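Long-range contacts in CDGSH iron-sulfur domain-containing protein 3, mitochondrial (Homo sapiens, PDB 6AVJ), which carries two [2Fe-2S] clusters that it can pass to the apoferredoxins FDX1 and FDX2, and contributes to iron homeostasis in mitochondria: residues Ile12-Val17 against Arg58-Cys63; Tyr22-Cys27 against Lys66-Pro71; Ser4-Lys9 against Gln84-Gly89; Lys31-Cys36 against Leu62-Ala67. The protein carries 2 engineered substitutions. All blocks are in the same frame, centred on the assembly; numbering follows the deposited sequence.

Contact 1: Ile12-Val17 against Arg58-Cys63; sequences IKVELV and RMVALC. With FES (Fe2/s2 (inorganic) cluster), chain E.
Ile12, Val14 and Leu16 face Leu62, Val60 and Arg58 as antiparallel hydrogen-bonded pairs, six backbone bonds in all, and tie strand 12-16 to strand 58-62 as a two-stranded sheet. In the middle, Val14 N reaches Val60 O at 2.9 Å, and Val60 N answers with an equally short bond to Val14 O. Toward the end the bond from Leu16 N to Arg58 O is more bent, 137° at the hydrogen. Apolar contacts line the side bearing Val14, Leu16, Val60 and Leu62. Val14 CG2 serves two neighbours, 3.6 Å from Val60 CG2 and equally far from Leu62 CD1. Leu16 meets Val60 nearly at right angles: with CG beside the backbone N (chi1 -59°), its CD1 lies 3.7 Å from Val60 CG2 and also reaches Val60 CG1. With an alanine at Leu16 the Val60 methyls would probably lose their neighbour, opening a gap beside them. On the other side Met59, bent at chi2 and chi3, curls across the partner strand, its SD 3.4 Å from Glu15 CB and its CE 3.7 Å from Val14 C. Arg58 turns its guanidinium to a salt bridge with Glu56. Just past the strand Cys63 binds iron of the second cluster; Leu62, the strand's last residue, rests on Pro34 and Phe35, and Tyr22 OH of strand 21-24 bonds to Val17 N.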
# COMPACT_ATOMS: atom_id res chain seq x y z
N ILE A 12 -2.91 2.45 -7.31
CA ILE A 12 -2.01 2.43 -8.45
C ILE A 12 -2.18 1.09 -9.17
O ILE A 12 -2.11 0.02 -8.56
CB ILE A 12 -0.54 2.67 -8.05
CG1 ILE A 12 -0.40 4.10 -7.55
CG2 ILE A 12 0.37 2.50 -9.25
CD1 ILE A 12 0.88 4.34 -6.76
N LYS A 13 -2.43 1.17 -10.46
CA LYS A 13 -2.56 -0.03 -11.27
C LYS A 13 -1.17 -0.52 -11.63
O LYS A 13 -0.32 0.27 -12.04
CB LYS A 13 -3.36 0.25 -12.54
CG LYS A 13 -4.76 0.70 -12.31
CD LYS A 13 -5.62 0.56 -13.57
CE LYS A 13 -6.96 1.29 -13.44
NZ LYS A 13 -6.91 2.76 -13.82
N VAL A 14 -0.94 -1.83 -11.48
CA VAL A 14 0.37 -2.41 -11.77
C VAL A 14 0.16 -3.72 -12.51
O VAL A 14 -0.77 -4.49 -12.22
CB VAL A 14 1.22 -2.65 -10.49
CG1 VAL A 14 1.42 -1.42 -9.71
CG2 VAL A 14 0.57 -3.60 -9.62
N GLU A 15 1.04 -3.98 -13.47
CA GLU A 15 1.04 -5.26 -14.17
C GLU A 15 1.88 -6.21 -13.33
O GLU A 15 3.11 -6.10 -13.31
CB GLU A 15 1.58 -5.12 -15.60
CG GLU A 15 1.51 -6.46 -16.29
CD GLU A 15 1.86 -6.42 -17.77
OE1 GLU A 15 1.68 -5.38 -18.41
OE2 GLU A 15 2.29 -7.46 -18.26
N LEU A 16 1.22 -7.12 -12.62
CA LEU A 16 1.93 -8.21 -11.93
C LEU A 16 2.37 -9.29 -12.90
O LEU A 16 1.66 -9.60 -13.85
CB LEU A 16 1.05 -8.88 -10.89
CG LEU A 16 0.52 -7.97 -9.79
CD1 LEU A 16 -0.28 -8.80 -8.75
CD2 LEU A 16 1.59 -7.18 -9.17
N VAL A 17 3.54 -9.88 -12.64
CA VAL A 17 4.18 -10.91 -13.47
C VAL A 17 4.17 -12.21 -12.69
O VAL A 17 4.68 -12.26 -11.55
CB VAL A 17 5.60 -10.49 -13.85
CG1 VAL A 17 6.36 -11.70 -14.51
CG2 VAL A 17 5.58 -9.26 -14.77
N ARG A 58 -1.31 -10.27 -14.71
CA ARG A 58 -2.55 -9.51 -14.87
C ARG A 58 -2.35 -8.11 -14.30
O ARG A 58 -1.43 -7.88 -13.51
CB ARG A 58 -3.74 -10.21 -14.20
CG ARG A 58 -3.66 -10.36 -12.68
CD ARG A 58 -4.94 -10.93 -12.08
NE ARG A 58 -6.15 -10.27 -12.58
CZ ARG A 58 -7.05 -10.86 -13.38
NH1 ARG A 58 -6.90 -12.12 -13.77
NH2 ARG A 58 -8.12 -10.17 -13.79
N MET A 59 -3.20 -7.19 -14.71
CA MET A 59 -3.27 -5.84 -14.13
C MET A 59 -4.06 -5.91 -12.81
O MET A 59 -5.15 -6.49 -12.78
CB MET A 59 -3.99 -4.89 -15.08
CG MET A 59 -3.34 -4.75 -16.44
SD MET A 59 -1.64 -4.14 -16.32
CE MET A 59 -1.92 -2.59 -15.39
N VAL A 60 -3.52 -5.35 -11.74
CA VAL A 60 -4.26 -5.25 -10.48
C VAL A 60 -4.19 -3.80 -10.02
O VAL A 60 -3.41 -3.00 -10.52
CB VAL A 60 -3.70 -6.16 -9.39
CG1 VAL A 60 -3.70 -7.62 -9.86
CG2 VAL A 60 -2.32 -5.71 -9.01
N ALA A 61 -5.00 -3.48 -9.04
CA ALA A 61 -4.96 -2.15 -8.39
C ALA A 61 -4.52 -2.34 -6.95
O ALA A 61 -5.20 -3.03 -6.19
CB ALA A 61 -6.33 -1.49 -8.45
N LEU A 62 -3.35 -1.81 -6.60
CA LEU A 62 -2.81 -1.94 -5.24
C LEU A 62 -3.13 -0.72 -4.39
O LEU A 62 -3.10 0.42 -4.85
CB LEU A 62 -1.29 -2.18 -5.28
CG LEU A 62 -0.93 -3.53 -5.96
CD1 LEU A 62 0.53 -3.81 -6.02
CD2 LEU A 62 -1.72 -4.70 -5.40
N CYS A 63 -3.38 -0.96 -3.11
CA CYS A 63 -3.88 0.07 -2.22
C CYS A 63 -2.75 1.01 -1.79
O CYS A 63 -1.65 0.56 -1.40
CB CYS A 63 -4.53 -0.59 -0.99
SG CYS A 63 -5.01 0.55 0.30
FE1 FES E . -8.35 1.81 -2.70
FE2 FES E . -6.72 1.87 -0.45
S1 FES E . -6.36 2.79 -2.45
S2 FES E . -8.65 0.84 -0.74

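Contact 2: Tyr22-Cys27 against Lys66-Pro71; sequences YRWCVC and KATQRP. With FES (Fe2/s2 (inorganic) cluster), chain D.
The Cys-x-Cys pair of the first CDGSH iron-sulfur motif, Cys25 and Cys27, meets here the loop that follows the second such pair, and the polar joint is Lys66 against the carbonyl of Cys25. Both cysteine sulfurs bind the same iron, FE2, and between them Val26 N lies 3.4 Å from the bridging sulfide S1. Lys66 bends at chi2 (-46°) and then runs straight, so that its NZ arrives 2.8 Å from Cys25 O, tilted 19° from the carbonyl plane. On the way its CD passes 3.8 Å from Trp24 CZ2, the two side chains sliding past each other in opposite directions. Lys66 NZ and Trp24 NE1, 3.4 Å apart, are both donors and do not bond to each other; the indole NE1 has the carbonyl of Cys63 as its acceptor. The indole, its CG anti to the backbone N (chi1 176°), reaches across to the loop, where Trp24 CZ3 touches Pro71 CB at 3.5 Å and Trp24 CH2 comes 4.2 Å from Thr68 CG2. Leu50 and Phe52 of strand 50-53 also border this ring. Thr68, which touches the second cluster, shapes its own loop as an ST turn: OG1, also bonded to Tyr73 O, accepts from Arg70 N at 3.0 Å.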
# COMPACT_ATOMS: atom_id res chain seq x y z
N TYR A 22 6.70 -9.66 -4.77
CA TYR A 22 6.44 -8.24 -4.56
C TYR A 22 6.36 -7.99 -3.06
O TYR A 22 6.05 -8.91 -2.29
CB TYR A 22 5.13 -7.80 -5.24
CG TYR A 22 5.14 -7.94 -6.76
CD1 TYR A 22 4.79 -9.15 -7.38
CD2 TYR A 22 5.57 -6.90 -7.57
CE1 TYR A 22 4.84 -9.29 -8.77
CE2 TYR A 22 5.60 -7.04 -8.98
CZ TYR A 22 5.23 -8.23 -9.56
OH TYR A 22 5.28 -8.36 -10.94
N ARG A 23 6.59 -6.72 -2.67
CA ARG A 23 6.57 -6.28 -1.26
C ARG A 23 5.72 -5.02 -1.16
O ARG A 23 6.17 -3.93 -1.52
CB ARG A 23 7.97 -6.05 -0.72
CG ARG A 23 8.77 -7.38 -0.54
CD ARG A 23 10.21 -7.17 -0.21
NE ARG A 23 10.87 -8.45 0.08
CZ ARG A 23 11.28 -9.32 -0.85
NH1 ARG A 23 11.14 -9.04 -2.14
NH2 ARG A 23 11.85 -10.46 -0.50
N TRP A 24 4.48 -5.20 -0.75
CA TRP A 24 3.54 -4.08 -0.71
C TRP A 24 3.82 -3.18 0.49
O TRP A 24 4.00 -3.66 1.61
CB TRP A 24 2.12 -4.59 -0.60
CG TRP A 24 1.04 -3.51 -0.46
CD1 TRP A 24 0.70 -2.60 -1.39
CD2 TRP A 24 0.15 -3.32 0.64
NE1 TRP A 24 -0.35 -1.84 -0.95
CE2 TRP A 24 -0.71 -2.28 0.29
CE3 TRP A 24 -0.04 -3.98 1.86
CZ2 TRP A 24 -1.70 -1.80 1.18
CZ3 TRP A 24 -1.02 -3.54 2.71
CH2 TRP A 24 -1.84 -2.45 2.37
N CYS A 25 3.80 -1.87 0.28
CA CYS A 25 4.07 -0.99 1.40
C CYS A 25 2.85 -0.96 2.31
O CYS A 25 1.75 -0.55 1.90
CB CYS A 25 4.48 0.40 0.92
SG CYS A 25 4.56 1.64 2.25
N VAL A 26 3.03 -1.38 3.56
CA VAL A 26 1.93 -1.34 4.52
C VAL A 26 1.91 -0.05 5.32
O VAL A 26 0.87 0.27 5.93
CB VAL A 26 1.99 -2.53 5.49
CG1 VAL A 26 2.17 -3.85 4.76
CG2 VAL A 26 3.10 -2.33 6.53
N CYS A 27 3.03 0.66 5.41
CA CYS A 27 3.20 1.75 6.37
C CYS A 27 2.80 3.12 5.82
O CYS A 27 2.61 4.06 6.62
CB CYS A 27 4.65 1.79 6.89
SG CYS A 27 5.85 2.45 5.64
N LYS A 66 -3.80 2.73 2.33
CA LYS A 66 -3.42 1.73 3.32
C LYS A 66 -4.57 1.31 4.23
O LYS A 66 -4.34 0.57 5.20
CB LYS A 66 -2.21 2.18 4.17
CG LYS A 66 -0.99 2.66 3.32
CD LYS A 66 -0.68 1.70 2.17
CE LYS A 66 0.50 2.17 1.33
NZ LYS A 66 0.67 1.26 0.12
N ALA A 67 -5.80 1.64 3.89
CA ALA A 67 -6.95 1.24 4.69
C ALA A 67 -7.76 0.08 4.10
O ALA A 67 -8.81 -0.26 4.65
CB ALA A 67 -7.87 2.44 4.90
N THR A 68 -7.31 -0.54 3.01
CA THR A 68 -8.10 -1.62 2.42
C THR A 68 -8.34 -2.76 3.44
O THR A 68 -7.49 -3.07 4.28
CB THR A 68 -7.40 -2.20 1.20
OG1 THR A 68 -8.18 -3.31 0.72
CG2 THR A 68 -5.98 -2.69 1.56
N GLN A 69 -9.48 -3.43 3.31
CA GLN A 69 -9.76 -4.61 4.12
C GLN A 69 -9.28 -5.88 3.45
O GLN A 69 -9.33 -6.93 4.09
CB GLN A 69 -11.28 -4.70 4.42
CG GLN A 69 -11.79 -3.56 5.37
CD GLN A 69 -11.56 -3.86 6.86
OE1 GLN A 69 -11.36 -5.03 7.28
NE2 GLN A 69 -11.57 -2.80 7.67
N ARG A 70 -8.75 -5.79 2.23
CA ARG A 70 -8.22 -6.94 1.52
C ARG A 70 -6.81 -6.65 0.97
O ARG A 70 -6.58 -6.71 -0.23
CB ARG A 70 -9.18 -7.35 0.40
CG ARG A 70 -10.61 -7.59 0.88
CD ARG A 70 -11.54 -8.11 -0.20
NE ARG A 70 -12.77 -8.65 0.38
CZ ARG A 70 -13.87 -8.94 -0.31
NH1 ARG A 70 -13.91 -8.74 -1.62
NH2 ARG A 70 -14.93 -9.41 0.31
N PRO A 71 -5.86 -6.34 1.86
CA PRO A 71 -4.51 -6.04 1.42
C PRO A 71 -3.90 -7.21 0.69
O PRO A 71 -4.11 -8.37 1.07
CB PRO A 71 -3.78 -5.77 2.74
CG PRO A 71 -4.53 -6.61 3.71
CD PRO A 71 -5.94 -6.46 3.32
FE1 FES D . 8.39 -0.67 3.66
FE2 FES D . 6.26 1.00 3.74
S1 FES D . 6.29 -1.11 4.33
S2 FES D . 8.28 1.45 3.01

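Contact 3: Ser4-Lys9 against Gln84-Gly89; sequences SVVALK and QKAEVG
Lys9 lies along Gln84 in an exchange of hydrogen bonds that joins the segment leading to strand 12-16 to the end of the short helix 81-84. The lysine leaves its backbone with CG beside the N (chi1 -70°) and is extended from there on, which carries NZ to Gln84 O at 2.6 Å; the ammonium sits above the carbonyl plane, 45° out of it. Gln84 instead bends at chi2 and brings its amide back, giving NE2 to Lys9 O at 3.1 Å, in plane and on a lone pair; the same NE2 also bonds to the carbonyl of the engineered Cys78. Farther along, Gly89 N makes a straight 2.7 Å bond to Val6 O. Val5 CG1 lies 3.6 Å from Gly89 O, while Val6 CG2 approaches Ala86 CB at 4.2 Å. A methionine in place of Lys9 would probably leave the Gln84 carbonyl without its cationic partner. The positive ammonium against the carbonyl that ends helix 81-84 is likely to be favoured electrostatically, while Val5 and Val6 add apolar contact farther along.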
# COMPACT_ATOMS: atom_id res chain seq x y z
N SER A 4 0.11 3.47 10.67
CA SER A 4 0.28 3.68 9.24
C SER A 4 -0.29 5.04 8.84
O SER A 4 -1.14 5.63 9.53
CB SER A 4 -0.42 2.57 8.44
OG SER A 4 -1.81 2.67 8.69
N VAL A 5 0.14 5.53 7.69
CA VAL A 5 -0.34 6.80 7.17
C VAL A 5 -0.87 6.64 5.74
O VAL A 5 -0.58 5.68 5.03
CB VAL A 5 0.79 7.88 7.25
CG1 VAL A 5 1.29 8.05 8.73
CG2 VAL A 5 1.98 7.54 6.31
N VAL A 6 -1.74 7.56 5.35
CA VAL A 6 -2.33 7.56 4.02
C VAL A 6 -1.27 8.08 3.03
O VAL A 6 -0.82 9.23 3.14
CB VAL A 6 -3.60 8.43 3.99
CG1 VAL A 6 -4.10 8.61 2.57
CG2 VAL A 6 -4.67 7.89 4.89
N ALA A 7 -0.83 7.22 2.10
CA ALA A 7 0.17 7.67 1.12
C ALA A 7 -0.46 8.42 -0.03
O ALA A 7 0.09 9.43 -0.51
CB ALA A 7 0.97 6.47 0.58
N LEU A 8 -1.57 7.92 -0.54
CA LEU A 8 -2.29 8.56 -1.63
C LEU A 8 -3.74 8.17 -1.43
O LEU A 8 -4.05 7.31 -0.61
CB LEU A 8 -1.77 8.10 -3.02
CG LEU A 8 -0.30 8.36 -3.30
CD1 LEU A 8 0.28 7.44 -4.36
CD2 LEU A 8 -0.15 9.86 -3.71
N LYS A 9 -4.61 8.77 -2.25
CA LYS A 9 -6.04 8.58 -2.14
C LYS A 9 -6.64 7.90 -3.36
O LYS A 9 -7.86 7.80 -3.46
CB LYS A 9 -6.76 9.91 -1.92
CG LYS A 9 -6.52 10.49 -0.55
CD LYS A 9 -7.37 11.77 -0.45
CE LYS A 9 -6.88 12.61 0.65
NZ LYS A 9 -7.57 13.96 0.64
N GLN A 84 -11.27 10.08 1.51
CA GLN A 84 -11.08 11.19 0.59
C GLN A 84 -10.82 12.51 1.33
O GLN A 84 -10.15 13.39 0.79
CB GLN A 84 -12.30 11.32 -0.32
CG GLN A 84 -12.35 10.26 -1.44
CD GLN A 84 -11.06 10.26 -2.26
OE1 GLN A 84 -10.70 11.28 -2.86
NE2 GLN A 84 -10.33 9.14 -2.24
N LYS A 85 -11.31 12.64 2.56
CA LYS A 85 -11.07 13.83 3.38
C LYS A 85 -9.79 13.74 4.18
O LYS A 85 -9.48 14.69 4.91
CB LYS A 85 -12.22 14.07 4.36
CG LYS A 85 -13.52 14.47 3.71
CD LYS A 85 -14.60 14.41 4.75
CE LYS A 85 -15.93 14.79 4.20
NZ LYS A 85 -16.81 14.82 5.35
N ALA A 86 -9.09 12.60 4.14
CA ALA A 86 -7.89 12.45 4.94
C ALA A 86 -6.76 13.25 4.34
O ALA A 86 -6.77 13.60 3.16
CB ALA A 86 -7.48 10.97 5.06
N GLU A 87 -5.75 13.54 5.14
CA GLU A 87 -4.59 14.26 4.64
C GLU A 87 -3.49 13.26 4.32
O GLU A 87 -3.18 12.40 5.16
CB GLU A 87 -4.10 15.29 5.65
CG GLU A 87 -2.93 16.11 5.13
CD GLU A 87 -2.43 17.11 6.15
OE1 GLU A 87 -3.29 17.79 6.76
OE2 GLU A 87 -1.19 17.21 6.34
N VAL A 88 -2.91 13.35 3.12
CA VAL A 88 -1.82 12.44 2.82
C VAL A 88 -0.71 12.68 3.83
O VAL A 88 -0.42 13.83 4.21
CB VAL A 88 -1.31 12.58 1.37
CG1 VAL A 88 -2.43 12.27 0.37
CG2 VAL A 88 -0.73 13.95 1.10
N GLY A 89 -0.10 11.60 4.28
CA GLY A 89 0.99 11.67 5.24
C GLY A 89 0.56 11.60 6.68
O GLY A 89 1.43 11.48 7.56

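Contact 4: Lys31-Cys36 against Leu62-Ala67; sequences KKQPFC and LCTCKA. With FES (Fe2/s2 (inorganic) cluster), chain E; FES (Fe2/s2 (inorganic) cluster), chain D.
Gln33 OE1 takes a hydrogen bond from Lys66 NZ at 2.8 Å, the two side chains coming from opposite directions and the ammonium tilted 18° from the amide carbonyl plane. Apolar contacts lie beside it: Leu62 CB packs against Pro34 CB at 3.7 Å, and Leu62 CD1 comes 3.6 Å from Phe35 CE1, both side chains running at about a right angle to that of the leucine. Next out, Lys66 NZ also gives a 2.9 Å bond to Cys63 O, on a lone pair in the carbonyl plane, and with its bond to Cys25 O it has three acceptors, probably fixing the ammonium between the two cluster sites. Gln33, bent at chi2, anchors its amide nitrogen on the carbonyl of Ser30. A cis peptide precedes Pro34, whose CG lies 3.8 Å above the centre of the Phe35 ring, and Phe35 N closes a turn on Lys32 O. Outermost, Cys36 SG binds iron of the first cluster at 2.4 Å, on the same iron as the engineered Cys40, whereas Cys63 and Cys65 share an iron of the second; there Ala67 N bonds to Cys65 SG at 3.4 Å. Thr64 OG1 is held by Thr10 O. The loop 31-36 thus leans on the end of strand 58-62, with Ile12 of strand 12-16 touching both Pro34 and Thr64; Cys36 N gives to the carbonyl of Arg23 in strand 21-24, and Pro34 O accepts from Cys25 N just beyond it.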
# COMPACT_ATOMS: atom_id res chain seq x y z
N LYS A 31 8.38 6.14 -0.82
CA LYS A 31 8.32 7.09 -1.92
C LYS A 31 8.26 6.39 -3.28
O LYS A 31 8.33 7.06 -4.31
CB LYS A 31 9.52 8.05 -1.86
CG LYS A 31 9.80 8.65 -0.46
CD LYS A 31 8.58 9.22 0.22
CE LYS A 31 7.88 10.29 -0.61
NZ LYS A 31 6.61 10.83 0.06
N LYS A 32 8.12 5.05 -3.30
CA LYS A 32 7.91 4.30 -4.55
C LYS A 32 6.61 3.51 -4.47
O LYS A 32 6.58 2.29 -4.70
CB LYS A 32 9.11 3.38 -4.84
CG LYS A 32 10.46 4.14 -4.67
CD LYS A 32 11.48 3.88 -5.77
CE LYS A 32 12.13 2.50 -5.61
NZ LYS A 32 13.04 2.16 -6.78
N GLN A 33 5.52 4.20 -4.15
CA GLN A 33 4.25 3.54 -3.95
C GLN A 33 3.91 2.78 -5.22
O GLN A 33 4.18 3.27 -6.33
CB GLN A 33 3.15 4.55 -3.62
CG GLN A 33 3.22 5.13 -2.20
CD GLN A 33 3.03 4.06 -1.14
OE1 GLN A 33 2.29 3.07 -1.34
NE2 GLN A 33 3.72 4.22 -0.01
N PRO A 34 3.26 1.62 -5.11
CA PRO A 34 2.62 1.00 -3.92
C PRO A 34 3.52 0.05 -3.17
O PRO A 34 3.05 -0.66 -2.27
CB PRO A 34 1.47 0.20 -4.53
CG PRO A 34 2.02 -0.21 -5.86
CD PRO A 34 2.91 0.89 -6.34
N PHE A 35 4.79 0.00 -3.52
CA PHE A 35 5.72 -1.00 -3.00
C PHE A 35 6.68 -0.40 -1.98
O PHE A 35 6.92 0.81 -1.96
CB PHE A 35 6.53 -1.63 -4.16
CG PHE A 35 5.66 -2.29 -5.20
CD1 PHE A 35 4.91 -3.39 -4.87
CD2 PHE A 35 5.59 -1.78 -6.50
CE1 PHE A 35 4.11 -4.00 -5.81
CE2 PHE A 35 4.80 -2.37 -7.44
CZ PHE A 35 4.04 -3.48 -7.09
N CYS A 36 7.24 -1.27 -1.16
CA CYS A 36 8.20 -0.89 -0.12
C CYS A 36 9.53 -0.43 -0.72
O CYS A 36 10.04 -1.02 -1.67
CB CYS A 36 8.39 -2.08 0.81
SG CYS A 36 9.59 -1.98 2.11
N LEU A 62 -3.35 -1.81 -6.60
CA LEU A 62 -2.81 -1.94 -5.24
C LEU A 62 -3.13 -0.72 -4.39
O LEU A 62 -3.10 0.42 -4.85
CB LEU A 62 -1.29 -2.18 -5.28
CG LEU A 62 -0.93 -3.53 -5.96
CD1 LEU A 62 0.53 -3.81 -6.02
CD2 LEU A 62 -1.72 -4.70 -5.40
N CYS A 63 -3.38 -0.96 -3.11
CA CYS A 63 -3.88 0.07 -2.22
C CYS A 63 -2.75 1.01 -1.79
O CYS A 63 -1.65 0.56 -1.40
CB CYS A 63 -4.53 -0.59 -0.99
SG CYS A 63 -5.01 0.55 0.30
N THR A 64 -3.04 2.30 -1.88
CA THR A 64 -2.14 3.37 -1.45
C THR A 64 -2.65 4.11 -0.22
O THR A 64 -1.85 4.70 0.51
CB THR A 64 -1.96 4.39 -2.58
OG1 THR A 64 -3.27 4.86 -2.96
CG2 THR A 64 -1.27 3.80 -3.81
N CYS A 65 -3.97 4.14 0.01
CA CYS A 65 -4.50 4.78 1.24
C CYS A 65 -4.20 3.99 2.50
O CYS A 65 -4.28 4.56 3.61
CB CYS A 65 -6.00 5.00 1.13
SG CYS A 65 -7.01 3.44 1.29
N LYS A 66 -3.80 2.73 2.33
CA LYS A 66 -3.42 1.73 3.32
C LYS A 66 -4.57 1.31 4.23
O LYS A 66 -4.34 0.57 5.20
CB LYS A 66 -2.21 2.18 4.17
CG LYS A 66 -0.99 2.66 3.32
CD LYS A 66 -0.68 1.70 2.17
CE LYS A 66 0.50 2.17 1.33
NZ LYS A 66 0.67 1.26 0.12
N ALA A 67 -5.80 1.64 3.89
CA ALA A 67 -6.95 1.24 4.69
C ALA A 67 -7.76 0.08 4.10
O ALA A 67 -8.81 -0.26 4.65
CB ALA A 67 -7.87 2.44 4.90
FE1 FES E . -8.35 1.81 -2.70
FE2 FES E . -6.72 1.87 -0.45
S1 FES E . -6.36 2.79 -2.45
S2 FES E . -8.65 0.84 -0.74
FE1 FES D . 8.39 -0.67 3.66
FE2 FES D . 6.26 1.00 3.74
S1 FES D . 6.29 -1.11 4.33
S2 FES D . 8.28 1.45 3.01

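In the fold
From the N terminus, 4-9 finds its partner only near the C terminus, so contact 3 closes the widest loop and all the others lie within it. Next, 12-17 waits for 58-63, and contact 1 closes a loop that holds both the first cluster motif and strands 21-24 and 50-53. Contact 2 starts inside that loop and ends beyond it, so the two cross. Contact 4 starts later still and ends on residues shared with both, Leu62 and Cys63 with contact 1, Lys66 and Ala67 with contact 2. The residues 62-67 are therefore the hub, joining the two-stranded sheets, both cluster motifs and, through Thr64, the N-terminal segment.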